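Alpha/beta hydrolase fold protein (Sphaerobacter thermophilus, PDB 3R0V) is probably a hydrolase of the alpha/beta hydrolase fold, with no established natural substrate, that binds D-malate in its pocket in the crystal. Local coordinates at residues Y153-G158 against D164-M169; L33-G38 against E179-T184. All coordinates share one frame; numbering follows the deposited sequence. Where two conformers were deposited one is given.

From the N terminus, the chain leaves strand 25-29 of the central sheet and enters the loop 33-38, one half of interaction 2. It then passes through strands 89-94 and 111-117 and continues into a run of helices from 134 to 202. There interaction 1 closes a short loop, with four residues between helices 147-158 and 163-170. Helix 175-180 follows, and interaction 2 closes its 140-residue loop at 179-184. Interaction 1 is therefore nested inside interaction 2. The first contact holds two cap helices together; the second ties the end of a cap helix to the loop that follows strand 25-29. They meet where F154 CD2 packs 4.1 Å from L33 CD1, near the bound malate.

Interaction 1: Y153-G158 against D164-M169; sequences YFMTEG and DLVAQM. With MLT (D-malate), chain F.
V166 meets both M155 and T156 through its methyl groups. Its CG2 lies 3.8 Å from M155 CB and 3.7 Å from T156 CG2. The T156 and V166 side chains cross at about a right angle. V166 CG1 is turned to the M155 side as well, 4.1 Å from its CB. One turn further along, M155 and M169 reach toward each other tip to tip. Both are selenomethionines. M155 was deposited in two conformers, and the modelled gap between the selenium atoms is too short to be trusted, so the detail of that touch is doubtful. The M155 chain is extended beyond CG, which carries its end toward helix 163-170. No hydrogen bond crosses the contact; it is apolar packing.

The helices form an antiparallel hairpin. The axes of the two short segments come within 10.0 Å, with N-to-C directions 167° apart. The hairpin belongs to the helical cap inserted between sheet strands 111-117 and 209-213, where alpha/beta hydrolases commonly carry one.

Next to M155, F154 points its ring edge at the ligand: CZ is 3.4 Å from C2 of D-malate. The malate is also hydrogen-bonded to the backbone N of A32 and S96, an arrangement consistent with an oxyanion hole. Behind the apolar layer, T156 OG1 bonds back to T152 O, which helps fix its methyl toward V166. Helix 147-158 ends in a wider pi-type turn, where Y153 O accepts from both E157 N and G158 N. M178 of helix 175-180 touches M155 and M169, and W175 touches M169.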
ATOM      1  N   TYR A 153     -10.564 -13.161  -7.206  1.00 10.47           N
ATOM      2  CA  TYR A 153     -10.924 -12.297  -8.320  1.00 10.59           C
ATOM      3  C   TYR A 153     -10.030 -11.062  -8.340  1.00 10.95           C
ATOM      4  O   TYR A 153      -9.498 -10.693  -9.382  1.00 11.64           O
ATOM      5  CB  TYR A 153     -12.406 -11.918  -8.245  1.00 12.26           C
ATOM      6  CG  TYR A 153     -12.904 -11.104  -9.413  1.00 11.42           C
ATOM      7  CD1 TYR A 153     -13.045 -11.668 -10.674  1.00 13.12           C
ATOM      8  CD2 TYR A 153     -13.262  -9.773  -9.241  1.00 12.62           C
ATOM      9  CE1 TYR A 153     -13.519 -10.917 -11.745  1.00 12.89           C
ATOM     10  CE2 TYR A 153     -13.741  -9.018 -10.298  1.00 13.93           C
ATOM     11  CZ  TYR A 153     -13.855  -9.592 -11.543  1.00 13.41           C
ATOM     12  OH  TYR A 153     -14.328  -8.853 -12.601  1.00 17.28           O
ATOM     13  N   PHE A 154      -9.870 -10.423  -7.184  1.00 10.25           N
ATOM     14  CA  PHE A 154      -8.947  -9.292  -7.089  1.00  9.71           C
ATOM     15  C   PHE A 154      -7.545  -9.680  -7.582  1.00 11.12           C
ATOM     16  O   PHE A 154      -6.939  -8.981  -8.399  1.00 11.74           O
ATOM     17  CB  PHE A 154      -8.856  -8.790  -5.645  1.00 11.90           C
ATOM     18  CG  PHE A 154      -7.615  -7.974  -5.369  1.00 10.87           C
ATOM     19  CD1 PHE A 154      -7.487  -6.687  -5.861  1.00 13.00           C
ATOM     20  CD2 PHE A 154      -6.572  -8.510  -4.640  1.00 14.07           C
ATOM     21  CE1 PHE A 154      -6.341  -5.951  -5.609  1.00 12.67           C
ATOM     22  CE2 PHE A 154      -5.424  -7.777  -4.396  1.00 16.07           C
ATOM     23  CZ  PHE A 154      -5.314  -6.509  -4.878  1.00 13.18           C
HETATM   24  N   MSE A 155      -7.025 -10.804  -7.104  1.00 10.07           N
HETATM   25  CA  MSE A 155      -5.668 -11.175  -7.466  0.54 11.84           C
HETATM   26  C   MSE A 155      -5.502 -11.515  -8.931  1.00 12.11           C
HETATM   27  O   MSE A 155      -4.534 -11.093  -9.551  1.00 13.04           O
HETATM   28  CB  MSE A 155      -5.178 -12.314  -6.598  0.54 13.70           C
HETATM   29  CG  MSE A 155      -5.084 -11.880  -5.173  0.54 12.24           C
HETATM   30 SE   MSE A 155      -4.187 -13.170  -4.089  0.54 43.18          SE
HETATM   31  CE  MSE A 155      -4.164 -12.111  -2.447  0.54 23.33           C
ATOM     32  N   THR A 156      -6.442 -12.269  -9.489  1.00 11.38           N
ATOM     33  CA  THR A 156      -6.330 -12.697 -10.879  1.00 11.81           C
ATOM     34  C   THR A 156      -6.749 -11.638 -11.884  1.00 15.58           C
ATOM     35  O   THR A 156      -6.093 -11.467 -12.915  1.00 21.43           O
ATOM     36  CB  THR A 156      -7.163 -13.966 -11.140  1.00 14.23           C
ATOM     37  OG1 THR A 156      -8.536 -13.727 -10.774  1.00 13.44           O
ATOM     38  CG2 THR A 156      -6.613 -15.145 -10.346  1.00 14.36           C
ATOM     39  N   GLU A 157      -7.845 -10.942 -11.604  1.00 12.28           N
ATOM     40  CA  GLU A 157      -8.393  -9.985 -12.554  1.00 13.55           C
ATOM     41  C   GLU A 157      -8.055  -8.542 -12.200  1.00 14.68           C
ATOM     42  O   GLU A 157      -7.941  -7.699 -13.083  1.00 18.04           O
ATOM     43  CB  GLU A 157      -9.909 -10.169 -12.699  1.00 14.20           C
ATOM     44  CG  GLU A 157     -10.309 -11.545 -13.182  1.00 17.85           C
ATOM     45  CD  GLU A 157      -9.674 -11.898 -14.514  1.00 27.26           C
ATOM     46  OE1 GLU A 157      -9.441 -10.984 -15.342  1.00 24.41           O
ATOM     47  OE2 GLU A 157      -9.403 -13.099 -14.725  1.00 36.97           O
ATOM     48  N   GLY A 158      -7.887  -8.260 -10.914  1.00 12.42           N
ATOM     49  CA  GLY A 158      -7.553  -6.911 -10.490  1.00 16.19           C
ATOM     50  C   GLY A 158      -6.091  -6.602 -10.724  1.00 15.80           C
ATOM     51  O   GLY A 158      -5.753  -5.555 -11.285  1.00 16.46           O
ATOM     52  N   ASP A 164      -2.052 -20.216 -10.830  1.00 17.27           N
ATOM     53  CA  ASP A 164      -1.259 -21.116  -9.997  1.00 17.52           C
ATOM     54  C   ASP A 164      -0.765 -20.455  -8.711  1.00 17.10           C
ATOM     55  O   ASP A 164      -0.821 -21.059  -7.648  1.00 18.59           O
ATOM     56  CB  ASP A 164      -0.102 -21.756 -10.785  1.00 21.68           C
ATOM     57  CG  ASP A 164       0.941 -20.754 -11.227  1.00 31.82           C
ATOM     58  OD1 ASP A 164       2.138 -21.008 -10.975  1.00 42.26           O
ATOM     59  OD2 ASP A 164       0.580 -19.722 -11.829  1.00 28.54           O
ATOM     60  N   LEU A 165      -0.301 -19.211  -8.800  1.00 15.42           N
ATOM     61  CA  LEU A 165       0.187 -18.525  -7.605  1.00 14.13           C
ATOM     62  C   LEU A 165      -0.962 -18.203  -6.664  1.00 16.26           C
ATOM     63  O   LEU A 165      -0.812 -18.297  -5.449  1.00 16.56           O
ATOM     64  CB  LEU A 165       0.968 -17.264  -7.964  1.00 15.65           C
ATOM     65  CG  LEU A 165       2.245 -17.491  -8.779  1.00 19.82           C
ATOM     66  CD1 LEU A 165       2.918 -16.149  -9.048  1.00 21.97           C
ATOM     67  CD2 LEU A 165       3.201 -18.456  -8.073  1.00 26.04           C
ATOM     68  N   VAL A 166      -2.120 -17.856  -7.225  1.00 14.33           N
ATOM     69  CA  VAL A 166      -3.256 -17.512  -6.386  1.00 15.70           C
ATOM     70  C   VAL A 166      -3.764 -18.748  -5.652  1.00 14.71           C
ATOM     71  O   VAL A 166      -4.087 -18.693  -4.467  1.00 15.82           O
ATOM     72  CB  VAL A 166      -4.382 -16.838  -7.187  1.00 15.93           C
ATOM     73  CG1 VAL A 166      -5.519 -16.419  -6.260  1.00 18.68           C
ATOM     74  CG2 VAL A 166      -3.843 -15.622  -7.920  1.00 16.94           C
ATOM     75  N   ALA A 167      -3.803 -19.877  -6.350  1.00 14.47           N
ATOM     76  CA  ALA A 167      -4.234 -21.110  -5.714  1.00 14.73           C
ATOM     77  C   ALA A 167      -3.293 -21.478  -4.568  1.00 15.41           C
ATOM     78  O   ALA A 167      -3.731 -21.980  -3.538  1.00 19.66           O
ATOM     79  CB  ALA A 167      -4.334 -22.237  -6.742  1.00 14.53           C
ATOM     80  N   GLN A 168      -2.001 -21.230  -4.749  1.00 14.65           N
ATOM     81  CA  GLN A 168      -1.026 -21.477  -3.692  0.52 19.82           C
ATOM     82  C   GLN A 168      -1.267 -20.571  -2.480  1.00 19.09           C
ATOM     83  O   GLN A 168      -1.188 -21.022  -1.338  1.00 21.00           O
ATOM     84  CB  GLN A 168       0.396 -21.288  -4.220  0.52 21.78           C
ATOM     85  CG  GLN A 168       1.467 -21.654  -3.214  0.52 22.84           C
ATOM     86  CD  GLN A 168       1.344 -23.085  -2.740  0.52 19.56           C
ATOM     87  OE1 GLN A 168       1.043 -23.986  -3.522  0.52 29.32           O
ATOM     88  NE2 GLN A 168       1.570 -23.302  -1.448  0.52 23.00           N
HETATM   89  N   MSE A 169      -1.568 -19.297  -2.729  1.00 17.10           N
HETATM   90  CA  MSE A 169      -1.898 -18.376  -1.628  1.00 17.45           C
HETATM   91  C   MSE A 169      -3.068 -18.893  -0.792  1.00 19.07           C
HETATM   92  O   MSE A 169      -3.105 -18.714   0.426  1.00 20.47           O
HETATM   93  CB  MSE A 169      -2.261 -16.988  -2.151  1.00 23.11           C
HETATM   94  CG  MSE A 169      -1.274 -16.356  -3.097  1.00 31.60           C
HETATM   95 SE   MSE A 169      -1.895 -14.573  -3.566  0.49 29.67          SE
HETATM   96  CE  MSE A 169      -1.514 -13.742  -1.848  1.00 47.16           C
TER
HETATM   97  C1  MLT F 264      -2.129  -4.245  -4.029  1.00  9.81           C
HETATM   98  O1  MLT F 264      -2.123  -3.622  -2.918  1.00 16.30           O
HETATM   99  O2  MLT F 264      -2.160  -3.653  -5.108  1.00 25.71           O
HETATM  100  C2  MLT F 264      -2.073  -5.748  -3.983  1.00 33.26           C
HETATM  101  O3  MLT F 264      -1.740  -6.180  -2.680  1.00 41.83           O
HETATM  102  C3  MLT F 264      -1.074  -6.281  -5.001  1.00 36.68           C
HETATM  103  C4  MLT F 264      -0.741  -7.726  -4.698  1.00 41.47           C
HETATM  104  O4  MLT F 264      -1.107  -8.271  -3.633  1.00 43.26           O
HETATM  105  O5  MLT F 264      -0.087  -8.403  -5.518  1.00 46.58           O

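Interaction 2: L33-G38 against E179-T184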
ATOM      1  N   LEU A  33      -5.838  -5.761   1.270  1.00 11.68           N
ATOM      2  CA  LEU A  33      -5.952  -6.929   2.142  1.00 12.52           C
ATOM      3  C   LEU A  33      -4.951  -6.964   3.280  1.00 15.16           C
ATOM      4  O   LEU A  33      -4.814  -7.982   3.954  1.00 18.42           O
ATOM      5  CB  LEU A  33      -5.882  -8.234   1.340  1.00 13.06           C
ATOM      6  CG  LEU A  33      -6.906  -8.283   0.206  1.00 12.55           C
ATOM      7  CD1 LEU A  33      -6.618  -9.473  -0.696  1.00 15.56           C
ATOM      8  CD2 LEU A  33      -8.330  -8.360   0.752  1.00 17.00           C
ATOM      9  N   SER A  34      -4.254  -5.855   3.496  1.00 14.56           N
ATOM     10  CA  SER A  34      -3.284  -5.780   4.575  1.00 15.56           C
ATOM     11  C   SER A  34      -3.930  -5.317   5.868  1.00 14.58           C
ATOM     12  O   SER A  34      -4.941  -4.612   5.861  1.00 19.04           O
ATOM     13  CB  SER A  34      -2.196  -4.773   4.215  1.00 17.26           C
ATOM     14  OG  SER A  34      -2.717  -3.458   4.320  1.00 20.20           O
ATOM     15  N   THR A  35      -3.320  -5.697   6.984  1.00 16.75           N
ATOM     16  CA  THR A  35      -3.592  -5.045   8.264  1.00 17.60           C
ATOM     17  C   THR A  35      -2.238  -4.650   8.817  1.00 18.60           C
ATOM     18  O   THR A  35      -1.218  -4.820   8.147  1.00 22.05           O
ATOM     19  CB  THR A  35      -4.286  -5.977   9.254  1.00 20.13           C
ATOM     20  OG1 THR A  35      -3.391  -7.034   9.625  1.00 23.04           O
ATOM     21  CG2 THR A  35      -5.568  -6.553   8.650  1.00 22.09           C
ATOM     22  N   ARG A  36      -2.209  -4.132  10.040  1.00 16.13           N
ATOM     23  CA  ARG A  36      -0.949  -3.660  10.599  1.00 19.01           C
ATOM     24  C   ARG A  36       0.042  -4.804  10.813  1.00 24.36           C
ATOM     25  O   ARG A  36       1.253  -4.593  10.773  1.00 21.38           O
ATOM     26  CB  ARG A  36      -1.183  -2.849  11.884  1.00 19.22           C
ATOM     27  CG  ARG A  36      -1.496  -3.636  13.145  1.00 21.98           C
ATOM     28  CD  ARG A  36      -1.929  -2.660  14.235  1.00 21.09           C
ATOM     29  NE  ARG A  36      -1.810  -3.202  15.584  1.00 27.13           N
ATOM     30  CZ  ARG A  36      -2.835  -3.696  16.269  1.00 33.45           C
ATOM     31  NH1 ARG A  36      -2.656  -4.181  17.488  1.00 32.28           N
ATOM     32  NH2 ARG A  36      -4.045  -3.699  15.726  1.00 32.50           N
ATOM     33  N   ALA A  37      -0.468  -6.019  11.004  1.00 25.58           N
ATOM     34  CA  ALA A  37       0.401  -7.184  11.183  1.00 27.12           C
ATOM     35  C   ALA A  37       1.382  -7.357  10.029  1.00 28.62           C
ATOM     36  O   ALA A  37       2.509  -7.824  10.216  1.00 30.06           O
ATOM     37  CB  ALA A  37      -0.434  -8.452  11.351  1.00 26.56           C
ATOM     38  N   GLY A  38       0.948  -6.984   8.829  1.00 23.48           N
ATOM     39  CA  GLY A  38       1.738  -7.185   7.630  1.00 23.34           C
ATOM     40  C   GLY A  38       3.074  -6.473   7.675  1.00 26.40           C
ATOM     41  O   GLY A  38       4.053  -6.923   7.079  1.00 26.84           O
ATOM     42  N   GLU A 179      -9.369 -12.963   3.617  1.00 13.24           N
ATOM     43  CA  GLU A 179     -10.816 -13.095   3.520  1.00 11.67           C
ATOM     44  C   GLU A 179     -11.515 -12.189   4.527  1.00 12.05           C
ATOM     45  O   GLU A 179     -12.533 -11.564   4.211  1.00 13.72           O
ATOM     46  CB  GLU A 179     -11.253 -14.544   3.752  1.00 13.60           C
ATOM     47  CG  GLU A 179     -10.897 -15.492   2.630  1.00 14.96           C
ATOM     48  CD  GLU A 179     -11.248 -16.938   2.950  1.00 20.48           C
ATOM     49  OE1 GLU A 179     -11.074 -17.352   4.114  1.00 31.75           O
ATOM     50  OE2 GLU A 179     -11.682 -17.664   2.033  1.00 20.63           O
ATOM     51  N   ALA A 180     -10.971 -12.120   5.739  1.00 12.98           N
ATOM     52  CA  ALA A 180     -11.598 -11.320   6.789  1.00 13.54           C
ATOM     53  C   ALA A 180     -11.736  -9.845   6.418  1.00 14.58           C
ATOM     54  O   ALA A 180     -12.671  -9.171   6.862  1.00 15.58           O
ATOM     55  CB  ALA A 180     -10.839 -11.471   8.107  1.00 13.85           C
ATOM     56  N   VAL A 181     -10.812  -9.335   5.609  1.00 12.11           N
ATOM     57  CA  VAL A 181     -10.865  -7.927   5.220  1.00 13.09           C
ATOM     58  C   VAL A 181     -11.207  -7.737   3.742  1.00 11.67           C
ATOM     59  O   VAL A 181     -11.012  -6.653   3.195  1.00 12.95           O
ATOM     60  CB  VAL A 181      -9.562  -7.161   5.577  1.00 12.09           C
ATOM     61  CG1 VAL A 181      -9.375  -7.119   7.094  1.00 15.30           C
ATOM     62  CG2 VAL A 181      -8.362  -7.788   4.912  1.00 15.32           C
ATOM     63  N   ALA A 182     -11.770  -8.765   3.109  1.00 11.66           N
ATOM     64  CA  ALA A 182     -12.129  -8.663   1.695  1.00 12.15           C
ATOM     65  C   ALA A 182     -13.135  -7.549   1.400  1.00 10.91           C
ATOM     66  O   ALA A 182     -13.171  -7.014   0.286  1.00 11.15           O
ATOM     67  CB  ALA A 182     -12.636 -10.004   1.181  1.00 12.42           C
ATOM     68  N   HIS A 183     -13.959  -7.189   2.383  1.00 10.48           N
ATOM     69  CA  HIS A 183     -14.927  -6.110   2.170  1.00 10.64           C
ATOM     70  C   HIS A 183     -14.236  -4.764   1.868  1.00 12.96           C
ATOM     71  O   HIS A 183     -14.892  -3.827   1.413  1.00 12.98           O
ATOM     72  CB  HIS A 183     -15.837  -5.950   3.394  1.00 12.53           C
ATOM     73  CG  HIS A 183     -15.085  -5.669   4.649  1.00 14.24           C
ATOM     74  ND1 HIS A 183     -14.403  -6.651   5.335  1.00 15.76           N
ATOM     75  CD2 HIS A 183     -14.893  -4.520   5.340  1.00 13.65           C
ATOM     76  CE1 HIS A 183     -13.816  -6.116   6.393  1.00 14.67           C
ATOM     77  NE2 HIS A 183     -14.094  -4.823   6.415  1.00 14.13           N
ATOM     78  N   THR A 184     -12.927  -4.654   2.142  1.00  9.49           N
ATOM     79  CA  THR A 184     -12.195  -3.413   1.830  1.00 11.04           C
ATOM     80  C   THR A 184     -11.591  -3.375   0.421  1.00 11.40           C
ATOM     81  O   THR A 184     -10.994  -2.377   0.028  1.00 11.37           O
ATOM     82  CB  THR A 184     -11.084  -3.098   2.867  1.00 11.24           C
ATOM     83  OG1 THR A 184     -10.056  -4.093   2.824  1.00 10.75           O
ATOM     84  CG2 THR A 184     -11.661  -3.017   4.282  1.00 11.61           C
TER
HETATM   85  O   HOH W   1      -8.295  -4.410   0.693  1.00 14.06           O
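L33 has CG beside its backbone N and opposite its carbonyl carbon (chi1 -54°), and this carries CD2 to A182, 3.9 Å from CA. V181 has CG1 beside its backbone N and anti to its carbonyl carbon (chi1 -64°). This leaves CG2 between N and the carbonyl carbon, and CG2 reaches L33 O at 3.7 Å. The other branch, CG1, meets T35 CG2 at 4.2 Å. L33 thus packs against the chain as helix 175-180 gives way to the 3-10 turn 182-184.

This joins the loop after strand 25-29, next to A32 of the malate site, to the end of a cap helix. V151, F154 and M155 of helix 147-158 also touch L33. Further along the loop, R36 makes salt bridges with E18, D56 and D62.

No direct hydrogen bond links the two segments. A water does so instead, accepting from L33 N at 2.9 Å and donating to T184 OG1 at 2.8 Å. T184 OG1 donates in turn to V181 O at 2.8 Å, in the carbonyl plane, and T184 N bonds to the same oxygen. The relay gives the amide of L33 and the hydroxyl of T184 polar partners within a mostly apolar, buried contact.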